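Local coordinates for glutathione S-transferase (Bombyx mori, PDB 4E8H), which binds glutathione and probably transfers it to electrophilic substrates, working as a homodimer, at residues E43-E48 with P54-P59; M61-F66 with Q75-N80; N104-T109 with D162-V167. All coordinates share one frame; numbering follows the deposited sequence.

Contact 1. Residues E43-E48 with P54-P59. With GSH (glutathione), chain F.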
loop_
_atom_site.group_PDB
_atom_site.type_symbol
_atom_site.label_atom_id
_atom_site.label_comp_id
_atom_site.label_asym_id
_atom_site.label_seq_id
_atom_site.Cartn_x
_atom_site.Cartn_y
_atom_site.Cartn_z
ATOM N N GLU B 43 20.497 -7.126 -14.202
ATOM C CA GLU B 43 19.570 -7.335 -15.323
ATOM C C GLU B 43 18.339 -6.428 -15.244
ATOM O O GLU B 43 17.668 -6.189 -16.250
ATOM C CB GLU B 43 19.146 -8.803 -15.420
ATOM C CG GLU B 43 20.255 -9.743 -15.881
ATOM C CD GLU B 43 19.766 -11.154 -16.175
ATOM O OE1 GLU B 43 20.557 -11.944 -16.733
ATOM O OE2 GLU B 43 18.603 -11.481 -15.852
ATOM N N HIS B 44 18.056 -5.929 -14.043
ATOM C CA HIS B 44 16.982 -4.965 -13.820
ATOM C C HIS B 44 17.452 -3.524 -14.050
ATOM O O HIS B 44 16.659 -2.585 -13.958
ATOM C CB HIS B 44 16.398 -5.132 -12.407
ATOM C CG HIS B 44 17.356 -4.795 -11.302
ATOM N ND1 HIS B 44 18.641 -5.291 -11.249
ATOM C CD2 HIS B 44 17.203 -4.032 -10.194
ATOM C CE1 HIS B 44 19.243 -4.834 -10.166
ATOM N NE2 HIS B 44 18.392 -4.070 -9.506
ATOM N N MET B 45 18.737 -3.358 -14.363
ATOM C CA MET B 45 19.344 -2.027 -14.484
ATOM C C MET B 45 19.776 -1.641 -15.905
ATOM O O MET B 45 20.429 -0.612 -16.095
ATOM C CB MET B 45 20.539 -1.892 -13.528
ATOM C CG MET B 45 20.195 -1.982 -12.043
ATOM S SD MET B 45 19.145 -0.646 -11.431
ATOM C CE MET B 45 20.298 0.727 -11.367
ATOM N N THR B 46 19.420 -2.458 -16.893
ATOM C CA THR B 46 19.724 -2.155 -18.294
ATOM C C THR B 46 18.886 -0.958 -18.762
ATOM O O THR B 46 17.831 -0.689 -18.183
ATOM C CB THR B 46 19.430 -3.360 -19.215
ATOM O OG1 THR B 46 18.043 -3.706 -19.127
ATOM C CG2 THR B 46 20.284 -4.567 -18.834
ATOM N N PRO B 47 19.351 -0.231 -19.801
ATOM C CA PRO B 47 18.520 0.827 -20.389
ATOM C C PRO B 47 17.121 0.344 -20.800
ATOM O O PRO B 47 16.154 1.106 -20.706
ATOM C CB PRO B 47 19.323 1.255 -21.617
ATOM C CG PRO B 47 20.734 1.016 -21.225
ATOM C CD PRO B 47 20.720 -0.217 -20.358
ATOM N N GLU B 48 17.026 -0.912 -21.237
ATOM C CA GLU B 48 15.757 -1.520 -21.644
ATOM C C GLU B 48 14.802 -1.716 -20.467
ATOM O O GLU B 48 13.619 -1.374 -20.562
ATOM C CB GLU B 48 16.000 -2.861 -22.350
ATOM C CG GLU B 48 16.629 -2.756 -23.743
ATOM C CD GLU B 48 18.104 -2.371 -23.721
ATOM O OE1 GLU B 48 18.781 -2.589 -22.691
ATOM O OE2 GLU B 48 18.589 -1.851 -24.749
ATOM N N PRO B 54 11.142 2.458 -14.560
ATOM C CA PRO B 54 12.188 3.342 -14.025
ATOM C C PRO B 54 12.559 3.058 -12.568
ATOM O O PRO B 54 13.652 3.428 -12.129
ATOM C CB PRO B 54 11.583 4.745 -14.167
ATOM C CG PRO B 54 10.116 4.532 -14.359
ATOM C CD PRO B 54 9.989 3.223 -15.067
ATOM N N GLN B 55 11.663 2.400 -11.834
ATOM C CA GLN B 55 11.930 2.019 -10.447
ATOM C C GLN B 55 12.757 0.726 -10.358
ATOM O O GLN B 55 13.195 0.341 -9.272
ATOM C CB GLN B 55 10.617 1.896 -9.659
ATOM C CG GLN B 55 10.754 2.222 -8.174
ATOM C CD GLN B 55 9.427 2.217 -7.423
ATOM O OE1 GLN B 55 8.359 2.415 -8.008
ATOM N NE2 GLN B 55 9.496 1.997 -6.116
ATOM N N HIS B 56 12.977 0.079 -11.505
ATOM C CA HIS B 56 13.786 -1.149 -11.608
ATOM C C HIS B 56 13.527 -2.157 -10.479
ATOM O O HIS B 56 14.443 -2.568 -9.760
ATOM C CB HIS B 56 15.285 -0.826 -11.754
ATOM C CG HIS B 56 15.820 0.089 -10.697
ATOM N ND1 HIS B 56 16.186 -0.353 -9.445
ATOM C CD2 HIS B 56 16.047 1.424 -10.706
ATOM C CE1 HIS B 56 16.616 0.669 -8.727
ATOM N NE2 HIS B 56 16.543 1.759 -9.469
ATOM N N THR B 57 12.262 -2.537 -10.337
ATOM C CA THR B 57 11.852 -3.534 -9.356
ATOM C C THR B 57 11.333 -4.791 -10.040
ATOM O O THR B 57 10.948 -4.766 -11.213
ATOM C CB THR B 57 10.721 -3.011 -8.438
ATOM O OG1 THR B 57 9.653 -2.489 -9.244
ATOM C CG2 THR B 57 11.232 -1.924 -7.495
ATOM N N ILE B 58 11.346 -5.888 -9.291
ATOM C CA ILE B 58 10.563 -7.072 -9.619
ATOM C C ILE B 58 9.555 -7.293 -8.481
ATOM O O ILE B 58 9.870 -7.019 -7.319
ATOM C CB ILE B 58 11.447 -8.331 -9.846
ATOM C CG1 ILE B 58 12.360 -8.594 -8.641
ATOM C CG2 ILE B 58 12.261 -8.187 -11.134
ATOM C CD1 ILE B 58 12.914 -10.009 -8.571
ATOM N N PRO B 59 8.339 -7.773 -8.800
ATOM C CA PRO B 59 7.833 -8.156 -10.116
ATOM C C PRO B 59 7.461 -6.960 -10.985
ATOM O O PRO B 59 7.019 -5.928 -10.473
ATOM C CB PRO B 59 6.575 -8.962 -9.781
ATOM C CG PRO B 59 6.087 -8.373 -8.513
ATOM C CD PRO B 59 7.321 -7.966 -7.750
HETATM N N1 GSH F . 6.556 -3.078 -2.979
HETATM C CA1 GSH F . 7.097 -3.809 -4.111
HETATM C C1 GSH F . 6.088 -4.822 -4.573
HETATM O O11 GSH F . 5.198 -5.229 -3.794
HETATM O O12 GSH F . 6.121 -5.266 -5.742
HETATM C CB1 GSH F . 8.394 -4.506 -3.705
HETATM C CG1 GSH F . 9.302 -4.731 -4.913
HETATM C CD1 GSH F . 10.739 -4.945 -4.490
HETATM O OE1 GSH F . 11.331 -4.117 -3.513
HETATM N N2 GSH F . 11.403 -5.936 -5.084
HETATM C CA2 GSH F . 12.816 -6.172 -4.839
HETATM C C2 GSH F . 13.650 -5.507 -5.891
HETATM O O2 GSH F . 13.129 -5.390 -7.195
HETATM C CB2 GSH F . 13.094 -7.671 -4.839
HETATM S SG2 GSH F . 12.263 -8.540 -3.484
HETATM N N3 GSH F . 14.856 -5.055 -5.541
HETATM C CA3 GSH F . 15.812 -4.544 -6.512
HETATM C C3 GSH F . 15.676 -3.053 -6.731
HETATM O O31 GSH F . 14.674 -2.438 -6.307
HETATM O O32 GSH F . 16.564 -2.412 -7.340
#
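The imidazole of His56 carries the sulfur of Met45 over one face: SD stands 3.6 Å from the ring centroid, 16° off the ring normal and shifted toward the rim. At the edge of that ring, near its plane, lies the glycyl carboxylate of glutathione, and ND1 of His56 donates a hydrogen bond to its O32 (3.0 Å, N-H...O angle 138°). The His44 ring meets His56 obliquely, planes 70° apart, and presents its own edge to two oxygens, the backbone O of His56 and O32 of the ligand, the latter 3.3 Å from NE2. Met45 CG rests against a face of His44, and the bends at chi2 and chi3 bring its sulfur round to His56. The main-chain O of His44 also comes close to the side chain of His56, 3.1 Å from its CB. Further along, Ile58 grips the cysteinyl part of the ligand by two main-chain bonds: its N gives to GSH O2 (2.8 Å) and its O receives from GSH N2 (2.9 Å). Pairing of this kind, just ahead of the cis-peptide bond preceding Pro59, is the hallmark of the glutathione site in the thioredoxin-like domain of glutathione transferases.

Contact 2. Residues M61-F66 with Q75-N80; sequences MDDNGF and QTYLVN
In the thioredoxin-like domain a helix packs on the sheet beside its terminal hairpin, and here Tyr77 of helix 71-82 reaches over to Met61, Asp63 and Phe66 of that hairpin. The axes of strand 61-63 and helix 75-80 run nearly parallel, 19° apart, with a closest approach of 11.5 Å, a gap bridged by side chains. With CG of Tyr77 trans to its backbone N (chi1 168°), the phenol extends to the hairpin, where OH donates to Asp63 OD2 at 2.6 Å. The acceptor lies near the plane of the ring and uses its anti lone pair, the one turned away from OD1; the carboxylate and ring planes differ by 49°. Asp63 OD1 meanwhile takes a bond from Asn64 ND2, which helps fix the rotation of the carboxylate. Phe66 lies over one face of Tyr77, CE2 near the rim, in an oblique pair with centroids 5.2 Å apart. Met61 adds a Met-aromatic contact, also oblique: its CE is 3.6 Å from Tyr77 CE2, while SD touches Leu78 CD2 at 4.0 Å. Arg94 of the second subunit forms a salt bridge with Asp63 OD2 and a hydrogen bond with Tyr77 OH, and Tyr82 OH also bonds OD2. The gathered donors probably stabilise the anionic carboxylate. An Asx motif, Asp62 OD1 accepting from Gly65 N (2.7 Å), backs the type I' turn from Asp63 to Phe66, whose two-residue loop is typical of tight beta hairpins.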
loop_
_atom_site.group_PDB
_atom_site.type_symbol
_atom_site.label_atom_id
_atom_site.label_comp_id
_atom_site.label_asym_id
_atom_site.label_seq_id
_atom_site.Cartn_x
_atom_site.Cartn_y
_atom_site.Cartn_z
ATOM N N MET B 61 5.080 -6.577 -14.482
ATOM C CA MET B 61 4.173 -7.256 -15.392
ATOM C C MET B 61 4.137 -6.557 -16.748
ATOM O O MET B 61 4.107 -5.326 -16.818
ATOM C CB MET B 61 2.768 -7.296 -14.788
ATOM C CG MET B 61 1.737 -7.995 -15.652
ATOM S SD MET B 61 0.059 -7.418 -15.353
ATOM C CE MET B 61 0.084 -5.840 -16.208
ATOM N N ASP B 62 4.148 -7.354 -17.816
ATOM C CA ASP B 62 3.882 -6.866 -19.170
ATOM C C ASP B 62 2.704 -7.638 -19.770
ATOM O O ASP B 62 2.872 -8.743 -20.302
ATOM C CB ASP B 62 5.134 -6.971 -20.059
ATOM C CG ASP B 62 4.874 -6.573 -21.519
ATOM O OD1 ASP B 62 3.752 -6.141 -21.869
ATOM O OD2 ASP B 62 5.813 -6.700 -22.330
ATOM N N ASP B 63 1.514 -7.051 -19.660
ATOM C CA ASP B 63 0.316 -7.580 -20.300
ATOM C C ASP B 63 0.215 -6.967 -21.689
ATOM O O ASP B 63 -0.398 -5.908 -21.875
ATOM C CB ASP B 63 -0.940 -7.284 -19.460
ATOM C CG ASP B 63 -2.241 -7.712 -20.146
ATOM O OD1 ASP B 63 -2.209 -8.533 -21.088
ATOM O OD2 ASP B 63 -3.310 -7.219 -19.731
ATOM N N ASN B 64 0.861 -7.624 -22.650
ATOM C CA ASN B 64 0.705 -7.294 -24.059
ATOM C C ASN B 64 0.949 -5.808 -24.364
ATOM O O ASN B 64 0.201 -5.183 -25.118
ATOM C CB ASN B 64 -0.680 -7.755 -24.535
ATOM C CG ASN B 64 -0.870 -9.261 -24.401
ATOM O OD1 ASN B 64 -0.795 -9.984 -25.387
ATOM N ND2 ASN B 64 -1.103 -9.738 -23.180
ATOM N N GLY B 65 1.999 -5.255 -23.763
ATOM C CA GLY B 65 2.343 -3.845 -23.941
ATOM C C GLY B 65 2.026 -2.962 -22.745
ATOM O O GLY B 65 2.627 -1.897 -22.582
ATOM N N PHE B 66 1.076 -3.392 -21.917
ATOM C CA PHE B 66 0.732 -2.662 -20.698
ATOM C C PHE B 66 1.657 -3.085 -19.561
ATOM O O PHE B 66 1.662 -4.248 -19.146
ATOM C CB PHE B 66 -0.744 -2.865 -20.325
ATOM C CG PHE B 66 -1.151 -2.197 -19.035
ATOM C CD1 PHE B 66 -1.095 -0.810 -18.897
ATOM C CD2 PHE B 66 -1.608 -2.956 -17.960
ATOM C CE1 PHE B 66 -1.473 -0.192 -17.704
ATOM C CE2 PHE B 66 -1.990 -2.348 -16.763
ATOM C CZ PHE B 66 -1.923 -0.962 -16.636
ATOM N N GLN B 75 -1.859 -7.788 -8.623
ATOM C CA GLN B 75 -2.886 -8.710 -8.134
ATOM C C GLN B 75 -4.298 -8.215 -8.419
ATOM O O GLN B 75 -5.117 -8.943 -8.991
ATOM C CB GLN B 75 -2.759 -8.891 -6.627
ATOM C CG GLN B 75 -1.710 -9.861 -6.169
ATOM C CD GLN B 75 -1.770 -10.044 -4.672
ATOM O OE1 GLN B 75 -1.368 -9.164 -3.909
ATOM N NE2 GLN B 75 -2.297 -11.182 -4.238
ATOM N N THR B 76 -4.578 -6.984 -8.001
ATOM C CA THR B 76 -5.910 -6.410 -8.146
ATOM C C THR B 76 -6.262 -6.170 -9.616
ATOM O O THR B 76 -7.411 -6.377 -10.018
ATOM C CB THR B 76 -6.085 -5.114 -7.320
ATOM O OG1 THR B 76 -5.066 -4.171 -7.671
ATOM C CG2 THR B 76 -6.003 -5.415 -5.825
ATOM N N TYR B 77 -5.272 -5.759 -10.412
ATOM C CA TYR B 77 -5.456 -5.604 -11.861
ATOM C C TYR B 77 -5.861 -6.907 -12.552
ATOM O O TYR B 77 -6.753 -6.905 -13.404
ATOM C CB TYR B 77 -4.203 -5.029 -12.538
ATOM C CG TYR B 77 -4.247 -5.127 -14.055
ATOM C CD1 TYR B 77 -5.132 -4.343 -14.798
ATOM C CD2 TYR B 77 -3.420 -6.017 -14.744
ATOM C CE1 TYR B 77 -5.190 -4.438 -16.188
ATOM C CE2 TYR B 77 -3.470 -6.118 -16.138
ATOM C CZ TYR B 77 -4.355 -5.323 -16.851
ATOM O OH TYR B 77 -4.409 -5.412 -18.224
ATOM N N LEU B 78 -5.201 -8.010 -12.198
ATOM C CA LEU B 78 -5.507 -9.300 -12.811
ATOM C C LEU B 78 -6.951 -9.719 -12.530
ATOM O O LEU B 78 -7.624 -10.262 -13.410
ATOM C CB LEU B 78 -4.509 -10.383 -12.375
ATOM C CG LEU B 78 -3.027 -10.201 -12.738
ATOM C CD1 LEU B 78 -2.196 -11.365 -12.213
ATOM C CD2 LEU B 78 -2.807 -10.022 -14.239
ATOM N N VAL B 79 -7.430 -9.441 -11.318
ATOM C CA VAL B 79 -8.832 -9.707 -10.990
ATOM C C VAL B 79 -9.787 -8.737 -11.710
ATOM O O VAL B 79 -10.757 -9.184 -12.325
ATOM C CB VAL B 79 -9.099 -9.739 -9.459
ATOM C CG1 VAL B 79 -10.555 -10.121 -9.174
ATOM C CG2 VAL B 79 -8.163 -10.725 -8.770
ATOM N N ASN B 80 -9.508 -7.431 -11.651
ATOM C CA ASN B 80 -10.352 -6.426 -12.323
ATOM C C ASN B 80 -10.507 -6.678 -13.820
ATOM O O ASN B 80 -11.600 -6.538 -14.370
ATOM C CB ASN B 80 -9.821 -5.000 -12.107
ATOM C CG ASN B 80 -10.000 -4.506 -10.680
ATOM O OD1 ASN B 80 -10.846 -4.999 -9.931
ATOM N ND2 ASN B 80 -9.201 -3.514 -10.301
#

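Contact 3. Residues N104-T109 with D162-V167; sequences NFDLGT and DITIVV
Asp106, with the largest buried area of the contact, pushes its carboxylate from helix 93-124 toward Thr164 and Ile165 on helix 160-174, where the two helix backbones come within 6.2 Å between the CA atoms of Asp106 and Ile165. Thr164 meets it from the opposite direction: OG1 donates to Asp106 OD2 at 2.6 Å, arriving on the syn side and 28° out of the carboxylate plane. The hydroxyl faces the aspartate because OG1 is trans to the backbone N of Thr164 (chi1 178°), which leaves the methyl CG2 also against OD2, 3.3 Å away. The contact joins two helices of the all-helical C-terminal domain of the glutathione transferase fold, on the side that faces helix 71-82. From there Arg72, a glutathione-binding residue, forms a salt bridge with the same OD2, so Asp106 probably helps, as a second-shell group, to position it. The other oxygen, Asp106 OD1, accepts from a water (2.7 Å) that also donates to Thr164 O (2.7 Å), tying the carboxylate to the partner helix's backbone. Ile165 supplies the apolar flank: its side chain slides past the aspartate antiparallel, and CG1 lies 3.6 Å from Asp106 OD1.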
loop_
_atom_site.group_PDB
_atom_site.type_symbol
_atom_site.label_atom_id
_atom_site.label_comp_id
_atom_site.label_asym_id
_atom_site.label_seq_id
_atom_site.Cartn_x
_atom_site.Cartn_y
_atom_site.Cartn_z
ATOM N N ASN B 104 -3.108 -2.616 2.240
ATOM C CA ASN B 104 -2.301 -1.543 2.826
ATOM C C ASN B 104 -1.656 -1.963 4.151
ATOM O O ASN B 104 -0.514 -1.586 4.436
ATOM C CB ASN B 104 -3.123 -0.259 2.996
ATOM C CG ASN B 104 -3.247 0.544 1.703
ATOM O OD1 ASN B 104 -2.947 1.737 1.674
ATOM N ND2 ASN B 104 -3.688 -0.109 0.632
ATOM N N PHE B 105 -2.385 -2.745 4.950
ATOM C CA PHE B 105 -1.824 -3.367 6.153
ATOM C C PHE B 105 -0.619 -4.227 5.783
ATOM O O PHE B 105 0.441 -4.114 6.396
ATOM C CB PHE B 105 -2.884 -4.213 6.876
ATOM C CG PHE B 105 -2.341 -5.044 8.017
ATOM C CD1 PHE B 105 -2.061 -4.465 9.252
ATOM C CD2 PHE B 105 -2.128 -6.412 7.856
ATOM C CE1 PHE B 105 -1.566 -5.234 10.306
ATOM C CE2 PHE B 105 -1.633 -7.189 8.905
ATOM C CZ PHE B 105 -1.352 -6.599 10.131
ATOM N N ASP B 106 -0.790 -5.076 4.773
ATOM C CA ASP B 106 0.275 -5.967 4.332
ATOM C C ASP B 106 1.510 -5.181 3.893
ATOM O O ASP B 106 2.613 -5.461 4.355
ATOM C CB ASP B 106 -0.213 -6.896 3.215
ATOM C CG ASP B 106 0.818 -7.950 2.833
ATOM O OD1 ASP B 106 1.360 -8.623 3.739
ATOM O OD2 ASP B 106 1.080 -8.108 1.623
ATOM N N LEU B 107 1.324 -4.189 3.026
ATOM C CA LEU B 107 2.451 -3.402 2.530
ATOM C C LEU B 107 3.088 -2.520 3.608
ATOM O O LEU B 107 4.300 -2.579 3.830
ATOM C CB LEU B 107 2.046 -2.551 1.315
ATOM C CG LEU B 107 3.093 -1.583 0.741
ATOM C CD1 LEU B 107 4.417 -2.282 0.412
ATOM C CD2 LEU B 107 2.553 -0.872 -0.492
ATOM N N GLY B 108 2.270 -1.707 4.268
ATOM C CA GLY B 108 2.782 -0.686 5.179
ATOM C C GLY B 108 3.079 -1.140 6.596
ATOM O O GLY B 108 3.728 -0.415 7.351
ATOM N N THR B 109 2.611 -2.331 6.963
ATOM C CA THR B 109 2.765 -2.821 8.333
ATOM C C THR B 109 3.454 -4.188 8.397
ATOM O O THR B 109 4.606 -4.279 8.822
ATOM C CB THR B 109 1.408 -2.842 9.087
ATOM O OG1 THR B 109 0.822 -1.535 9.050
ATOM C CG2 THR B 109 1.592 -3.267 10.543
ATOM N N ASP B 162 -5.518 -12.343 1.331
ATOM C CA ASP B 162 -5.046 -13.619 1.894
ATOM C C ASP B 162 -3.815 -14.145 1.166
ATOM O O ASP B 162 -2.894 -14.664 1.796
ATOM C CB ASP B 162 -6.136 -14.691 1.833
ATOM C CG ASP B 162 -7.374 -14.309 2.605
ATOM O OD1 ASP B 162 -7.377 -14.455 3.845
ATOM O OD2 ASP B 162 -8.350 -13.869 1.967
ATOM N N ILE B 163 -3.813 -14.013 -0.159
ATOM C CA ILE B 163 -2.733 -14.538 -0.994
ATOM C C ILE B 163 -1.391 -13.841 -0.720
ATOM O O ILE B 163 -0.368 -14.513 -0.581
ATOM C CB ILE B 163 -3.107 -14.527 -2.512
ATOM C CG1 ILE B 163 -4.367 -15.375 -2.758
ATOM C CG2 ILE B 163 -1.935 -15.022 -3.370
ATOM C CD1 ILE B 163 -4.851 -15.410 -4.214
ATOM N N THR B 164 -1.387 -12.511 -0.621
ATOM C CA THR B 164 -0.135 -11.787 -0.352
ATOM C C THR B 164 0.348 -11.924 1.099
ATOM O O THR B 164 1.550 -12.053 1.348
ATOM C CB THR B 164 -0.179 -10.295 -0.801
ATOM O OG1 THR B 164 1.057 -9.652 -0.460
ATOM C CG2 THR B 164 -1.341 -9.547 -0.155
ATOM N N ILE B 165 -0.595 -11.911 2.040
ATOM C CA ILE B 165 -0.288 -12.092 3.459
ATOM C C ILE B 165 0.288 -13.494 3.728
ATOM O O ILE B 165 1.248 -13.633 4.492
ATOM C CB ILE B 165 -1.521 -11.765 4.360
ATOM C CG1 ILE B 165 -1.766 -10.248 4.379
ATOM C CG2 ILE B 165 -1.329 -12.297 5.783
ATOM C CD1 ILE B 165 -3.122 -9.817 4.936
ATOM N N VAL B 166 -0.274 -14.513 3.074
ATOM C CA VAL B 166 0.167 -15.902 3.274
ATOM C C VAL B 166 1.634 -16.142 2.878
ATOM O O VAL B 166 2.287 -17.025 3.438
ATOM C CB VAL B 166 -0.796 -16.943 2.609
ATOM C CG1 VAL B 166 -0.421 -17.225 1.157
ATOM C CG2 VAL B 166 -0.829 -18.240 3.413
ATOM N N VAL B 167 2.146 -15.353 1.932
ATOM C CA VAL B 167 3.556 -15.433 1.544
ATOM C C VAL B 167 4.460 -15.178 2.758
ATOM O O VAL B 167 5.424 -15.913 2.990
ATOM C CB VAL B 167 3.901 -14.456 0.385
ATOM C CG1 VAL B 167 5.403 -14.436 0.120
ATOM C CG2 VAL B 167 3.152 -14.843 -0.885
HETATM O O HOH W 1 3.103 -10.346 2.724
#

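Overall arrangement
The three contacts follow one another along the chain, and contacts 1 and 2 adjoin in sequence though their centres lie 18 Å apart. Contact 1 touches glutathione directly. Contact 3 approaches the site from the helical domain: the Thr164 side chain is about 7 Å from the ligand, and that of Asp106 about 3 Å from that of Arg72. Contact 2 stands further off, the Met61 side chain about 10 Å from the ligand. Helix 71-82 packs against the helical domain: Gln75, in segment 75-80, lies against Thr164 of contact 3 (OE1 to CB, 3.5 Å). Contacts 1 and 3 do not touch, their nearest atoms being about 9 Å apart. All three reach the second subunit, consistent with the homodimer.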